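Local atomic coordinates of kelch domain-containing protein (Colletotrichum graminicola M1.001, PDB entry 5C86), a protein that probably oxidises alcohols as a copper-dependent oxidase of the AA5 family, related to galactose oxidase and glyoxal oxidase. Residues A[198-203]-A[257-262]. Numbering follows the deposited sequence.
Sequences MNWYDT and LTLGEP
Pro262 lies over one face of the indole of Trp200. Its CA stands 3.7 Å from the centroid of the Trp200 six-membered ring and only 4° off the ring normal. This is a CH-pi contact. Pro262 CB lies 4.2 Å from Trp200 CE3, an apolar contact. The carbonyl of the preceding residue also reaches the ring: Glu261 O is 3.8 Å from Trp200 CZ2. It approaches obliquely, and no hydrogen bond crosses between the two segments. At the far end of the indole, Trp200 CH2 meets a methyl of Leu259, CD2, at 4.0 Å. Leu259 turns this branch toward the ring although its CB does not head straight for strand 197-202. Further along, Met198 and Leu257 meet through SD and CD1, 3.9 Å apart. Chi2 of Met198 is extended (-172°), which carries SD out to the leucine methyl; the bend at chi3 then turns only CE.

The segments belong to neighbouring four-stranded antiparallel sheets, consistent with adjacent blades of a Kelch beta-propeller. Residues 259-262 continue from the end of strand 254-258 and pass across Trp200 of the other blade. Leu190 of strand 188-191 touches both Trp200 and Leu259. Trp200 NE1 donates a hydrogen bond to Gln264 O, just beyond Pro262, and Glu261 OE2 forms a salt bridge with Lys185. The direct contact is thus largely apolar and dispersive, with one backbone carbonyl beside the indole and its polar ties at the margin. The NE1 bond should limit rotation of the indole and keep its face turned to the proline.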
loop_
_atom_site.group_PDB
_atom_site.type_symbol
_atom_site.label_atom_id
_atom_site.label_comp_id
_atom_site.label_asym_id
_atom_site.label_seq_id
_atom_site.Cartn_x
_atom_site.Cartn_y
_atom_site.Cartn_z
ATOM N N MET A 198 -9.178 11.240 14.152
ATOM C CA MET A 198 -9.663 10.489 12.997
ATOM C C MET A 198 -11.013 11.019 12.530
ATOM O O MET A 198 -11.803 11.469 13.363
ATOM C CB MET A 198 -9.808 9.016 13.362
ATOM C CG MET A 198 -8.580 8.438 14.054
ATOM S SD MET A 198 -8.605 6.656 14.293
ATOM C CE MET A 198 -9.914 6.459 15.497
ATOM N N ASN A 199 -11.309 10.894 11.262
ATOM C CA ASN A 199 -12.518 11.487 10.650
ATOM C C ASN A 199 -13.059 10.576 9.601
ATOM O O ASN A 199 -12.303 10.032 8.770
ATOM C CB ASN A 199 -12.193 12.785 10.030
ATOM C CG ASN A 199 -11.839 13.857 11.071
ATOM O OD1 ASN A 199 -12.752 14.459 11.683
ATOM N ND2 ASN A 199 -10.586 14.032 11.351
ATOM N N TRP A 200 -14.387 10.463 9.567
ATOM C CA TRP A 200 -15.037 9.875 8.445
ATOM C C TRP A 200 -15.334 10.867 7.360
ATOM O O TRP A 200 -15.687 11.990 7.679
ATOM C CB TRP A 200 -16.377 9.273 8.903
ATOM C CG TRP A 200 -16.304 8.093 9.712
ATOM C CD1 TRP A 200 -16.490 7.985 11.044
ATOM C CD2 TRP A 200 -16.004 6.755 9.236
ATOM N NE1 TRP A 200 -16.371 6.680 11.442
ATOM C CE2 TRP A 200 -16.065 5.921 10.336
ATOM C CE3 TRP A 200 -15.709 6.208 7.985
ATOM C CZ2 TRP A 200 -15.783 4.553 10.262
ATOM C CZ3 TRP A 200 -15.461 4.816 7.927
ATOM C CH2 TRP A 200 -15.518 4.042 9.054
ATOM N N TYR A 201 -15.159 10.466 6.097
ATOM C CA TYR A 201 -15.538 11.197 4.919
ATOM C C TYR A 201 -16.488 10.349 4.115
ATOM O O TYR A 201 -16.392 9.097 4.088
ATOM C CB TYR A 201 -14.371 11.555 4.044
ATOM C CG TYR A 201 -13.446 12.588 4.668
ATOM C CD1 TYR A 201 -13.681 13.931 4.452
ATOM C CD2 TYR A 201 -12.371 12.243 5.479
ATOM C CE1 TYR A 201 -12.860 14.901 5.024
ATOM C CE2 TYR A 201 -11.563 13.201 6.047
ATOM C CZ TYR A 201 -11.817 14.543 5.836
ATOM O OH TYR A 201 -11.015 15.559 6.353
ATOM N N ASP A 202 -17.486 11.009 3.506
ATOM C CA ASP A 202 -18.427 10.379 2.603
ATOM C C ASP A 202 -18.163 11.004 1.287
ATOM O O ASP A 202 -18.093 12.239 1.166
ATOM C CB ASP A 202 -19.857 10.661 3.079
ATOM C CG ASP A 202 -20.942 9.986 2.213
ATOM O OD1 ASP A 202 -20.684 9.424 1.150
ATOM O OD2 ASP A 202 -22.105 10.079 2.652
ATOM N N THR A 203 -17.927 10.181 0.282
ATOM C CA THR A 203 -17.540 10.598 -0.998
ATOM C C THR A 203 -18.719 10.691 -1.971
ATOM O O THR A 203 -18.469 10.943 -3.152
ATOM C CB THR A 203 -16.455 9.689 -1.623
ATOM O OG1 THR A 203 -17.014 8.387 -1.830
ATOM C CG2 THR A 203 -15.199 9.638 -0.669
ATOM N N LEU A 257 -7.329 -0.698 15.224
ATOM C CA LEU A 257 -8.582 0.022 15.031
ATOM C C LEU A 257 -9.599 -0.955 14.546
ATOM O O LEU A 257 -9.278 -1.851 13.685
ATOM C CB LEU A 257 -8.453 1.133 13.989
ATOM C CG LEU A 257 -7.253 2.052 14.037
ATOM C CD1 LEU A 257 -7.393 3.211 13.070
ATOM C CD2 LEU A 257 -6.725 2.492 15.329
ATOM N N THR A 258 -10.869 -0.870 15.057
ATOM C CA THR A 258 -11.917 -1.747 14.574
ATOM C C THR A 258 -13.049 -0.879 14.105
ATOM O O THR A 258 -13.569 -0.092 14.891
ATOM C CB THR A 258 -12.402 -2.723 15.702
ATOM O OG1 THR A 258 -11.324 -3.504 16.229
ATOM C CG2 THR A 258 -13.446 -3.671 15.160
ATOM N N LEU A 259 -13.419 -0.981 12.842
ATOM C CA LEU A 259 -14.397 -0.165 12.173
ATOM C C LEU A 259 -15.708 -0.848 12.336
ATOM O O LEU A 259 -15.799 -2.047 12.120
ATOM C CB LEU A 259 -14.087 0.002 10.671
ATOM C CG LEU A 259 -13.019 1.098 10.362
ATOM C CD1 LEU A 259 -11.713 0.859 11.077
ATOM C CD2 LEU A 259 -12.789 1.118 8.884
ATOM N N GLY A 260 -16.724 -0.054 12.696
ATOM C CA GLY A 260 -18.070 -0.556 12.650
ATOM C C GLY A 260 -18.724 0.073 11.448
ATOM O O GLY A 260 -18.344 -0.220 10.316
ATOM N N GLU A 261 -19.757 0.865 11.672
ATOM C CA GLU A 261 -20.454 1.504 10.578
ATOM C C GLU A 261 -19.823 2.888 10.293
ATOM O O GLU A 261 -19.279 3.488 11.161
ATOM C CB GLU A 261 -21.974 1.590 10.831
ATOM C CG GLU A 261 -22.705 0.229 10.749
ATOM C CD GLU A 261 -22.476 -0.584 9.464
ATOM O OE1 GLU A 261 -22.658 -0.041 8.368
ATOM O OE2 GLU A 261 -22.138 -1.813 9.540
ATOM N N PRO A 262 -19.870 3.363 9.059
ATOM C CA PRO A 262 -19.374 4.689 8.792
ATOM C C PRO A 262 -20.138 5.684 9.607
ATOM O O PRO A 262 -21.324 5.474 9.888
ATOM C CB PRO A 262 -19.624 4.925 7.302
ATOM C CG PRO A 262 -20.255 3.690 6.791
ATOM C CD PRO A 262 -20.468 2.744 7.871
#